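Side-chain contacts in FMN-dependent nitronate monooxygenase (Shewanella oneidensis, PDB 5LSM), which probably uses FMN and molecular oxygen to oxidise propionate 3-nitronate to 3-oxopropanoate, releasing nitrate and nitrite: residues L46-L51 against A118-K123; A240-P245 against E255-D260; A266-F271 against P321-Q326. All coordinates share one frame; numbering follows the deposited sequence.

Interaction 1. Residues L46-L51 against A118-K123; sequences LSLEAL and AEVLAK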
loop_
_atom_site.group_PDB
_atom_site.type_symbol
_atom_site.label_atom_id
_atom_site.label_comp_id
_atom_site.label_asym_id
_atom_site.label_seq_id
_atom_site.Cartn_x
_atom_site.Cartn_y
_atom_site.Cartn_z
ATOM N N LEU A 46 27.657 -5.076 -10.288
ATOM C CA LEU A 46 28.661 -5.900 -10.983
ATOM C C LEU A 46 29.739 -5.033 -11.620
ATOM O O LEU A 46 29.442 -4.083 -12.300
ATOM C CB LEU A 46 27.992 -6.761 -12.073
ATOM C CG LEU A 46 27.552 -8.180 -11.697
ATOM C CD1 LEU A 46 27.170 -8.301 -10.237
ATOM C CD2 LEU A 46 26.400 -8.650 -12.582
ATOM N N SER A 47 30.998 -5.354 -11.381
ATOM C CA SER A 47 32.078 -4.824 -12.228
ATOM C C SER A 47 31.853 -5.312 -13.658
ATOM O O SER A 47 31.127 -6.289 -13.879
ATOM C CB SER A 47 33.410 -5.357 -11.754
ATOM O OG SER A 47 33.465 -6.749 -12.033
ATOM N N LEU A 48 32.558 -4.701 -14.608
ATOM C CA LEU A 48 32.510 -5.143 -16.002
ATOM C C LEU A 48 32.972 -6.597 -16.171
ATOM O O LEU A 48 32.435 -7.331 -16.986
ATOM C CB LEU A 48 33.335 -4.211 -16.887
ATOM C CG LEU A 48 32.735 -2.806 -17.043
ATOM C CD1 LEU A 48 33.721 -1.825 -17.691
ATOM C CD2 LEU A 48 31.434 -2.873 -17.835
ATOM N N GLU A 49 33.891 -7.028 -15.323
ATOM C CA GLU A 49 34.373 -8.406 -15.347
ATOM C C GLU A 49 33.284 -9.360 -14.840
ATOM O O GLU A 49 32.873 -10.274 -15.558
ATOM C CB GLU A 49 35.652 -8.540 -14.509
ATOM C CG GLU A 49 36.716 -7.485 -14.836
ATOM C CD GLU A 49 36.531 -6.178 -14.054
ATOM O OE1 GLU A 49 36.924 -6.129 -12.866
ATOM O OE2 GLU A 49 35.981 -5.206 -14.620
ATOM N N ALA A 50 32.785 -9.106 -13.627
ATOM C CA ALA A 50 31.674 -9.872 -13.076
ATOM C C ALA A 50 30.509 -9.920 -14.070
ATOM O O ALA A 50 29.942 -10.977 -14.311
ATOM C CB ALA A 50 31.221 -9.281 -11.745
ATOM N N LEU A 51 30.198 -8.781 -14.682
ATOM C CA LEU A 51 29.068 -8.671 -15.615
ATOM C C LEU A 51 29.210 -9.657 -16.763
ATOM O O LEU A 51 28.319 -10.479 -17.005
ATOM C CB LEU A 51 28.951 -7.232 -16.163
ATOM C CG LEU A 51 27.903 -6.979 -17.265
ATOM C CD1 LEU A 51 26.492 -7.328 -16.807
ATOM C CD2 LEU A 51 27.970 -5.539 -17.755
ATOM N N ALA A 118 27.153 -0.871 -21.773
ATOM C CA ALA A 118 26.713 -1.084 -23.154
ATOM C C ALA A 118 27.672 -1.968 -23.971
ATOM O O ALA A 118 27.232 -2.850 -24.710
ATOM C CB ALA A 118 26.526 0.251 -23.850
ATOM N N GLU A 119 28.968 -1.695 -23.882
ATOM C CA GLU A 119 29.927 -2.378 -24.740
ATOM C C GLU A 119 29.926 -3.876 -24.452
ATOM O O GLU A 119 29.930 -4.681 -25.384
ATOM C CB GLU A 119 31.336 -1.787 -24.593
ATOM N N VAL A 120 29.852 -4.239 -23.168
ATOM C CA VAL A 120 29.700 -5.640 -22.741
ATOM C C VAL A 120 28.355 -6.266 -23.156
ATOM O O VAL A 120 28.320 -7.374 -23.673
ATOM C CB VAL A 120 29.844 -5.778 -21.212
ATOM C CG1 VAL A 120 29.648 -7.222 -20.782
ATOM C CG2 VAL A 120 31.208 -5.269 -20.760
ATOM N N LEU A 121 27.255 -5.564 -22.923
ATOM C CA LEU A 121 25.938 -6.073 -23.292
ATOM C C LEU A 121 25.848 -6.363 -24.787
ATOM O O LEU A 121 25.140 -7.281 -25.218
ATOM C CB LEU A 121 24.842 -5.070 -22.915
ATOM C CG LEU A 121 24.235 -5.127 -21.512
ATOM C CD1 LEU A 121 22.908 -4.369 -21.487
ATOM C CD2 LEU A 121 24.038 -6.566 -21.045
ATOM N N ALA A 122 26.525 -5.554 -25.583
ATOM C CA ALA A 122 26.368 -5.627 -27.030
ATOM C C ALA A 122 26.777 -7.000 -27.551
ATOM O O ALA A 122 26.230 -7.466 -28.533
ATOM C CB ALA A 122 27.187 -4.542 -27.700
ATOM N N LYS A 123 27.748 -7.637 -26.890
ATOM C CA LYS A 123 28.192 -8.991 -27.259
ATOM C C LYS A 123 27.092 -10.043 -27.053
ATOM O O LYS A 123 26.961 -10.968 -27.847
ATOM C CB LYS A 123 29.448 -9.383 -26.464
#

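Interaction 2. Residues A240-P245 against E255-D260; sequences AYLLCP and EALQSD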
loop_
_atom_site.group_PDB
_atom_site.type_symbol
_atom_site.label_atom_id
_atom_site.label_comp_id
_atom_site.label_asym_id
_atom_site.label_seq_id
_atom_site.Cartn_x
_atom_site.Cartn_y
_atom_site.Cartn_z
ATOM N N ALA A 240 9.439 -13.827 -3.003
ATOM C CA ALA A 240 9.058 -15.232 -2.868
ATOM C C ALA A 240 10.092 -16.209 -3.450
ATOM O O ALA A 240 10.039 -17.396 -3.161
ATOM C CB ALA A 240 7.687 -15.482 -3.483
ATOM N N TYR A 241 11.072 -15.703 -4.194
ATOM C CA TYR A 241 12.242 -16.519 -4.576
ATOM C C TYR A 241 13.395 -16.560 -3.548
ATOM O O TYR A 241 14.360 -17.286 -3.752
ATOM C CB TYR A 241 12.809 -16.038 -5.914
ATOM C CG TYR A 241 11.970 -16.396 -7.105
ATOM C CD1 TYR A 241 11.938 -17.694 -7.577
ATOM C CD2 TYR A 241 11.225 -15.420 -7.791
ATOM C CE1 TYR A 241 11.181 -18.028 -8.695
ATOM C CE2 TYR A 241 10.509 -15.733 -8.941
ATOM C CZ TYR A 241 10.486 -17.048 -9.382
ATOM O OH TYR A 241 9.764 -17.406 -10.499
ATOM N N LEU A 242 13.318 -15.766 -2.474
ATOM C CA LEU A 242 14.510 -15.472 -1.657
ATOM C C LEU A 242 14.996 -16.640 -0.796
ATOM O O LEU A 242 16.092 -16.578 -0.231
ATOM C CB LEU A 242 14.268 -14.266 -0.747
ATOM C CG LEU A 242 14.219 -12.900 -1.426
ATOM C CD1 LEU A 242 13.798 -11.838 -0.416
ATOM C CD2 LEU A 242 15.549 -12.546 -2.077
ATOM N N LEU A 243 14.182 -17.684 -0.674
ATOM C CA LEU A 243 14.589 -18.869 0.062
ATOM C C LEU A 243 14.935 -20.029 -0.866
ATOM O O LEU A 243 15.273 -21.118 -0.384
ATOM C CB LEU A 243 13.481 -19.314 1.032
ATOM C CG LEU A 243 13.195 -18.424 2.241
ATOM C CD1 LEU A 243 12.224 -19.128 3.178
ATOM C CD2 LEU A 243 14.469 -18.071 2.970
ATOM N N CYS A 244 14.815 -19.819 -2.175
ATOM C CA CYS A 244 15.172 -20.859 -3.153
ATOM C C CYS A 244 16.661 -21.144 -3.075
ATOM O O CYS A 244 17.451 -20.232 -2.826
ATOM C CB CYS A 244 14.831 -20.409 -4.573
ATOM S SG CYS A 244 13.060 -20.245 -4.863
ATOM N N PRO A 245 17.059 -22.407 -3.301
ATOM C CA PRO A 245 18.496 -22.754 -3.270
ATOM C C PRO A 245 19.329 -22.043 -4.336
ATOM O O PRO A 245 20.546 -21.964 -4.198
ATOM C CB PRO A 245 18.514 -24.277 -3.498
ATOM C CG PRO A 245 17.184 -24.615 -4.071
ATOM C CD PRO A 245 16.210 -23.564 -3.618
ATOM N N GLU A 255 17.081 -16.122 7.762
ATOM C CA GLU A 255 16.531 -16.357 9.100
ATOM C C GLU A 255 15.494 -15.299 9.444
ATOM O O GLU A 255 14.487 -15.579 10.095
ATOM C CB GLU A 255 17.654 -16.319 10.136
ATOM C CG GLU A 255 17.205 -16.622 11.562
ATOM C CD GLU A 255 18.151 -17.557 12.302
ATOM O OE1 GLU A 255 19.150 -18.009 11.697
ATOM O OE2 GLU A 255 17.886 -17.854 13.486
ATOM N N ALA A 256 15.772 -14.072 9.021
ATOM C CA ALA A 256 14.875 -12.962 9.250
ATOM C C ALA A 256 13.576 -13.178 8.478
ATOM O O ALA A 256 12.494 -13.090 9.055
ATOM C CB ALA A 256 15.544 -11.655 8.841
ATOM N N LEU A 257 13.686 -13.536 7.197
ATOM C CA LEU A 257 12.494 -13.835 6.380
ATOM C C LEU A 257 11.552 -14.870 7.014
ATOM O O LEU A 257 10.349 -14.847 6.758
ATOM C CB LEU A 257 12.901 -14.332 4.998
ATOM C CG LEU A 257 13.552 -13.313 4.075
ATOM C CD1 LEU A 257 14.366 -14.028 2.999
ATOM C CD2 LEU A 257 12.507 -12.389 3.465
ATOM N N GLN A 258 12.103 -15.819 7.760
ATOM C CA GLN A 258 11.312 -16.947 8.288
ATOM C C GLN A 258 10.753 -16.646 9.679
ATOM O O GLN A 258 9.772 -17.249 10.104
ATOM C CB GLN A 258 12.158 -18.229 8.337
ATOM C CG GLN A 258 12.201 -18.973 7.014
ATOM C CD GLN A 258 13.430 -19.842 6.857
ATOM O OE1 GLN A 258 14.556 -19.399 7.087
ATOM N NE2 GLN A 258 13.226 -21.077 6.431
ATOM N N SER A 259 11.369 -15.696 10.369
ATOM C CA SER A 259 10.866 -15.220 11.651
ATOM C C SER A 259 9.573 -14.410 11.510
ATOM O O SER A 259 9.199 -13.998 10.417
ATOM C CB SER A 259 11.921 -14.350 12.318
ATOM O OG SER A 259 12.039 -13.117 11.632
ATOM N N ASP A 260 8.949 -14.108 12.640
ATOM C CA ASP A 260 7.744 -13.304 12.637
ATOM C C ASP A 260 8.035 -11.796 12.620
ATOM O O ASP A 260 7.143 -10.990 12.344
ATOM C CB ASP A 260 6.805 -13.708 13.791
ATOM C CG ASP A 260 7.429 -13.518 15.164
ATOM O OD1 ASP A 260 8.163 -12.528 15.361
ATOM O OD2 ASP A 260 7.141 -14.340 16.064
#

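Interaction 3. Residues A266-F271 against P321-Q326; sequences ALTNLF and PLWCGQ. With FMN (flavin mononucleotide), chain I.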
loop_
_atom_site.group_PDB
_atom_site.type_symbol
_atom_site.label_atom_id
_atom_site.label_comp_id
_atom_site.label_asym_id
_atom_site.label_seq_id
_atom_site.Cartn_x
_atom_site.Cartn_y
_atom_site.Cartn_z
ATOM N N ALA A 266 9.379 -1.706 6.533
ATOM C CA ALA A 266 9.185 -0.276 6.334
ATOM C C ALA A 266 10.156 0.299 5.331
ATOM O O ALA A 266 11.234 -0.244 5.090
ATOM C CB ALA A 266 9.278 0.474 7.658
ATOM N N LEU A 267 9.768 1.415 4.744
ATOM C CA LEU A 267 10.652 2.139 3.847
ATOM C C LEU A 267 11.741 2.823 4.673
ATOM O O LEU A 267 11.437 3.465 5.674
ATOM C CB LEU A 267 9.853 3.169 3.060
ATOM C CG LEU A 267 8.743 2.605 2.185
ATOM C CD1 LEU A 267 8.004 3.738 1.493
ATOM C CD2 LEU A 267 9.330 1.642 1.162
ATOM N N THR A 268 12.999 2.617 4.282
ATOM C CA THR A 268 14.154 3.196 4.964
ATOM C C THR A 268 15.178 3.681 3.944
ATOM O O THR A 268 15.399 3.024 2.933
ATOM C CB THR A 268 14.834 2.178 5.902
ATOM O OG1 THR A 268 16.030 2.735 6.436
ATOM C CG2 THR A 268 15.213 0.903 5.173
ATOM N N ASN A 269 15.753 4.864 4.182
ATOM C CA ASN A 269 16.879 5.349 3.373
ATOM C C ASN A 269 18.236 5.141 4.042
ATOM O O ASN A 269 19.267 5.604 3.541
ATOM C CB ASN A 269 16.694 6.824 3.023
ATOM C CG ASN A 269 16.707 7.744 4.256
ATOM O OD1 ASN A 269 16.369 7.350 5.361
ATOM N ND2 ASN A 269 17.034 8.992 4.032
ATOM N N LEU A 270 18.245 4.412 5.153
ATOM C CA LEU A 270 19.404 4.408 6.048
ATOM C C LEU A 270 20.597 3.676 5.447
ATOM O O LEU A 270 21.725 3.984 5.788
ATOM C CB LEU A 270 19.046 3.798 7.415
ATOM C CG LEU A 270 18.186 4.666 8.345
ATOM C CD1 LEU A 270 17.734 3.895 9.557
ATOM C CD2 LEU A 270 18.936 5.910 8.794
ATOM N N PHE A 271 20.358 2.722 4.552
ATOM C CA PHE A 271 21.427 1.844 4.085
ATOM C C PHE A 271 22.031 2.295 2.767
ATOM O O PHE A 271 23.124 1.870 2.408
ATOM C CB PHE A 271 20.913 0.414 3.922
ATOM C CG PHE A 271 20.336 -0.157 5.166
ATOM C CD1 PHE A 271 21.153 -0.759 6.108
ATOM C CD2 PHE A 271 18.990 -0.007 5.447
ATOM C CE1 PHE A 271 20.626 -1.281 7.272
ATOM C CE2 PHE A 271 18.446 -0.529 6.614
ATOM C CZ PHE A 271 19.273 -1.152 7.532
ATOM N N PRO A 321 20.589 -4.546 5.462
ATOM C CA PRO A 321 19.488 -4.287 4.544
ATOM C C PRO A 321 18.723 -5.575 4.207
ATOM O O PRO A 321 19.146 -6.361 3.362
ATOM C CB PRO A 321 20.198 -3.728 3.312
ATOM C CG PRO A 321 21.508 -4.428 3.309
ATOM C CD PRO A 321 21.889 -4.538 4.770
ATOM N N LEU A 322 17.609 -5.791 4.892
ATOM C CA LEU A 322 16.885 -7.034 4.800
ATOM C C LEU A 322 15.716 -6.826 3.848
ATOM O O LEU A 322 14.570 -6.761 4.255
ATOM C CB LEU A 322 16.381 -7.425 6.185
ATOM C CG LEU A 322 17.415 -7.715 7.270
ATOM C CD1 LEU A 322 16.724 -7.773 8.622
ATOM C CD2 LEU A 322 18.104 -9.038 6.980
ATOM N N TRP A 323 16.023 -6.642 2.581
ATOM C CA TRP A 323 15.015 -6.296 1.614
ATOM C C TRP A 323 13.943 -7.400 1.522
ATOM O O TRP A 323 14.272 -8.577 1.490
ATOM C CB TRP A 323 15.668 -6.094 0.256
ATOM C CG TRP A 323 16.542 -4.856 0.092
ATOM C CD1 TRP A 323 17.341 -4.605 -0.964
ATOM C CD2 TRP A 323 16.686 -3.718 0.977
ATOM N NE1 TRP A 323 17.969 -3.386 -0.823
ATOM C CE2 TRP A 323 17.621 -2.841 0.377
ATOM C CE3 TRP A 323 16.174 -3.386 2.234
ATOM C CZ2 TRP A 323 18.014 -1.635 0.963
ATOM C CZ3 TRP A 323 16.558 -2.174 2.817
ATOM C CH2 TRP A 323 17.458 -1.309 2.170
ATOM N N CYS A 324 12.665 -6.997 1.520
ATOM C CA CYS A 324 11.521 -7.911 1.706
ATOM C C CYS A 324 10.234 -7.099 1.544
ATOM O O CYS A 324 10.159 -5.965 1.980
ATOM C CB CYS A 324 11.540 -8.587 3.090
ATOM S SG CYS A 324 10.138 -9.707 3.442
ATOM N N GLY A 325 9.269 -7.656 0.825
ATOM C CA GLY A 325 7.996 -6.993 0.604
ATOM C C GLY A 325 7.055 -7.236 1.758
ATOM O O GLY A 325 7.430 -7.824 2.747
ATOM N N GLN A 326 5.823 -6.798 1.618
ATOM C CA GLN A 326 4.880 -6.850 2.718
ATOM C C GLN A 326 4.166 -8.179 2.824
ATOM O O GLN A 326 3.300 -8.350 3.690
ATOM C CB GLN A 326 3.843 -5.745 2.585
ATOM C CG GLN A 326 4.357 -4.369 2.941
ATOM C CD GLN A 326 3.230 -3.346 3.023
ATOM O OE1 GLN A 326 2.310 -3.337 2.194
ATOM N NE2 GLN A 326 3.291 -2.494 4.028
HETATM N N1 FMN I . 14.677 -4.012 -8.679
HETATM C C2 FMN I . 15.615 -3.614 -9.586
HETATM O O2 FMN I . 15.252 -2.968 -10.601
HETATM N N3 FMN I . 16.930 -3.866 -9.422
HETATM C C4 FMN I . 17.392 -4.538 -8.356
HETATM O O4 FMN I . 18.605 -4.762 -8.198
HETATM C C4A FMN I . 16.428 -4.988 -7.333
HETATM N N5 FMN I . 16.837 -5.685 -6.271
HETATM C C5A FMN I . 15.965 -6.163 -5.367
HETATM C C6 FMN I . 16.473 -6.903 -4.303
HETATM C C7 FMN I . 15.629 -7.433 -3.349
HETATM C C7M FMN I . 16.235 -8.202 -2.204
HETATM C C8 FMN I . 14.160 -7.201 -3.464
HETATM C C8M FMN I . 13.235 -7.771 -2.410
HETATM C C9 FMN I . 13.643 -6.452 -4.531
HETATM C C9A FMN I . 14.499 -5.911 -5.504
HETATM N N10 FMN I . 14.043 -5.177 -6.644
HETATM C C10 FMN I . 15.004 -4.694 -7.559
HETATM C "C1'" FMN I . 12.623 -4.844 -6.861
HETATM C "C2'" FMN I . 11.900 -5.939 -7.626
HETATM O "O2'" FMN I . 12.193 -5.800 -9.028
HETATM C "C3'" FMN I . 10.383 -5.863 -7.401
HETATM O "O3'" FMN I . 9.941 -4.509 -7.554
HETATM C "C4'" FMN I . 9.931 -6.325 -6.014
HETATM O "O4'" FMN I . 10.702 -7.418 -5.501
HETATM C "C5'" FMN I . 8.462 -6.705 -6.099
HETATM O "O5'" FMN I . 7.913 -6.968 -4.810
HETATM P P FMN I . 8.031 -8.384 -4.057
HETATM O O1P FMN I . 8.008 -9.468 -5.112
HETATM O O2P FMN I . 6.819 -8.380 -3.162
HETATM O O3P FMN I . 9.336 -8.252 -3.355
#

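Interaction 1. Residues L46-L51 against A118-K123
Val-120 meets both Leu-48 and Leu-51 through methyl groups, and its CA lies 7.3 Å from the CA of Leu-48, the nearest pair of CA atoms across the two segments. The apolar contacts divide between the two branches of the valine. CG1, placed anti to the backbone N (chi1 178°), lies 3.8 Å from Leu-51 CD2 and 3.9 Å from Leu-51 CG, so it rests against the fork of that leucine and not against one methyl alone. CG2, beside the backbone N, touches Leu-48 CD2 at 3.8 Å. The two leucines approach differently: Leu-51 and Val-120 run past one another in opposite directions, whereas Leu-48 crosses the valine at a slant. Leu-51 is the buried partner; Leu-48 and Val-120 keep some exposure.

The elements joined here are helix 48-59, which follows strand 39-42, and helix 115-124, which precedes strand 128-132. With strand 66-71 lying between those two strands in the parallel sheet, they are neighbouring outer helices of the TIM barrel. Leu-121, one residue beyond the valine, packs on Val-68 and Phe-70 of that middle strand. The side chain of Leu-51 is about 12 Å from FMN, so the contact does not touch the cofactor.

Polar bonds operate within the segments and fix the start of helix 48-59. Ser-47 is its N-cap: OG accepts from Ala-50 N at 2.9 Å with a nearly straight N-H...O angle of 164°, and Ser-47 O receives Leu-51 N at 2.8 Å. The first turn carrying both leucines is thus held by a side-chain and a backbone oxygen of one residue. In the partner helix, Ala-122 N bonds to Ala-118 O at 2.9 Å, spanning the turn that presents Val-120.

Interaction 2. Residues A240-P245 against E255-D260
Leu-243 and Leu-257 are the residues whose CA atoms come nearest, 8.3 Å apart, with the chain of 240-245 folded into a type I beta turn from Tyr-241 to Cys-244 and facing the last turn of helix 251-258. The turn, closed by Cys-244 N to Tyr-241 O at 3.0 Å, belongs to the loop after strand 234-237, the eighth strand of the TIM barrel; the same loop supplies the FMN-binding residues Gly-238 and Thr-239. Leu-242 and Leu-243 occupy its two central positions, and both point at the helix.

Leu-257 CD1 is shared by the pair; CG of this leucine stands anti to its carbonyl carbon (chi1 -69°), which carries both methyls toward the turn. Leu-242 crosses the Leu-257 side chain at about a right angle, bringing its CB to 3.8 Å from Leu-257 CD1 and its own CD1 to 4.1 Å from Leu-257 CD2. Leu-243 instead runs alongside in the opposite sense, with CD2 4.0 Å from Leu-257 CD1. Its other branch, CD1, turns to the more exposed Gln-258 and touches the aliphatic CG at 3.8 Å. The side chain of Leu-242 is also about 4 Å from FMN, which puts this leucine beside the cofactor. Arg-254 donates to the backbone oxygens of Leu-243 and Cys-244, adding a polar tie between loop and helix. At the helix end, Ser-259 OG bonds back to Ala-256 O at 2.6 Å, in the carbonyl plane on a lone pair.

Interaction 3. Residues A266-F271 against P321-Q326
Trp-323 lines the FMN pocket and spans the distance from the flavin to Thr-268 and Phe-271, and its atoms can be followed in order. CB lies 3.3 Å from FMN C7M, one of the two methyls on the dimethylbenzene ring of the flavin. With CG anti to the carbonyl carbon (chi1 -70°), CG and CD1 stay beside C7M, CD1 at 4.0 Å, while the six-membered end of the indole reaches away from it; C7M remains at the ring edge, near its plane. At the far end, CZ3 meets Thr-268 CG2 at 4.1 Å, again edge-on to the indole, and CH2 reaches Phe-271 CD2 at 3.8 Å. The phenyl and the six-membered indole ring are nearly perpendicular (86°), with centroids 5.8 Å apart, an oblique pairing.

Pro-321 fills the angle between the two rings. Its N sits 3.7 Å above one face of Phe-271, offset toward the rim, while its CB approaches Phe-271 CG at 4.0 Å and also lies over a face of the indole. Replacing Phe-271 with an alanine would probably open a gap beside Pro-321 and leave the outer end of the Trp-323 indole less firmly held.

Thr-268 OG1 accepts from Leu-270 N at 3.1 Å, forming an ST turn where the strand ends, and also bonds to Pro-289 O. Strand 265-268 pairs antiparallel with strand 276-279, whose Ala-276 touches Trp-323. Behind Phe-271 stands helix 282-287, with Phe-283 meeting its ring edge-to-face and Met-284 packing on both Phe-271 and Thr-268.

How the interactions relate
Interactions 2 and 3 are neighbours that share helix 251-258: it takes part in interaction 2 and also packs on segment 321-326, Leu-257 on Cys-324 and Ala-256 on Leu-322. Both border the flavin site, since Leu-242 is about 4 Å from FMN and Trp-323 touches C7M. Interaction 1 stands apart, its nearest atoms about 14 Å from interaction 3 and 15 Å from interaction 2, and joins two outer barrel helices. Most touching residues of interaction 2 are buried, whereas interactions 1 and 3 are partly buried. All three contacts are apolar, yet interactions 1 and 2 rely on branched aliphatic chains, while interaction 3, closest to the chain centre, uses aromatic rings and a proline.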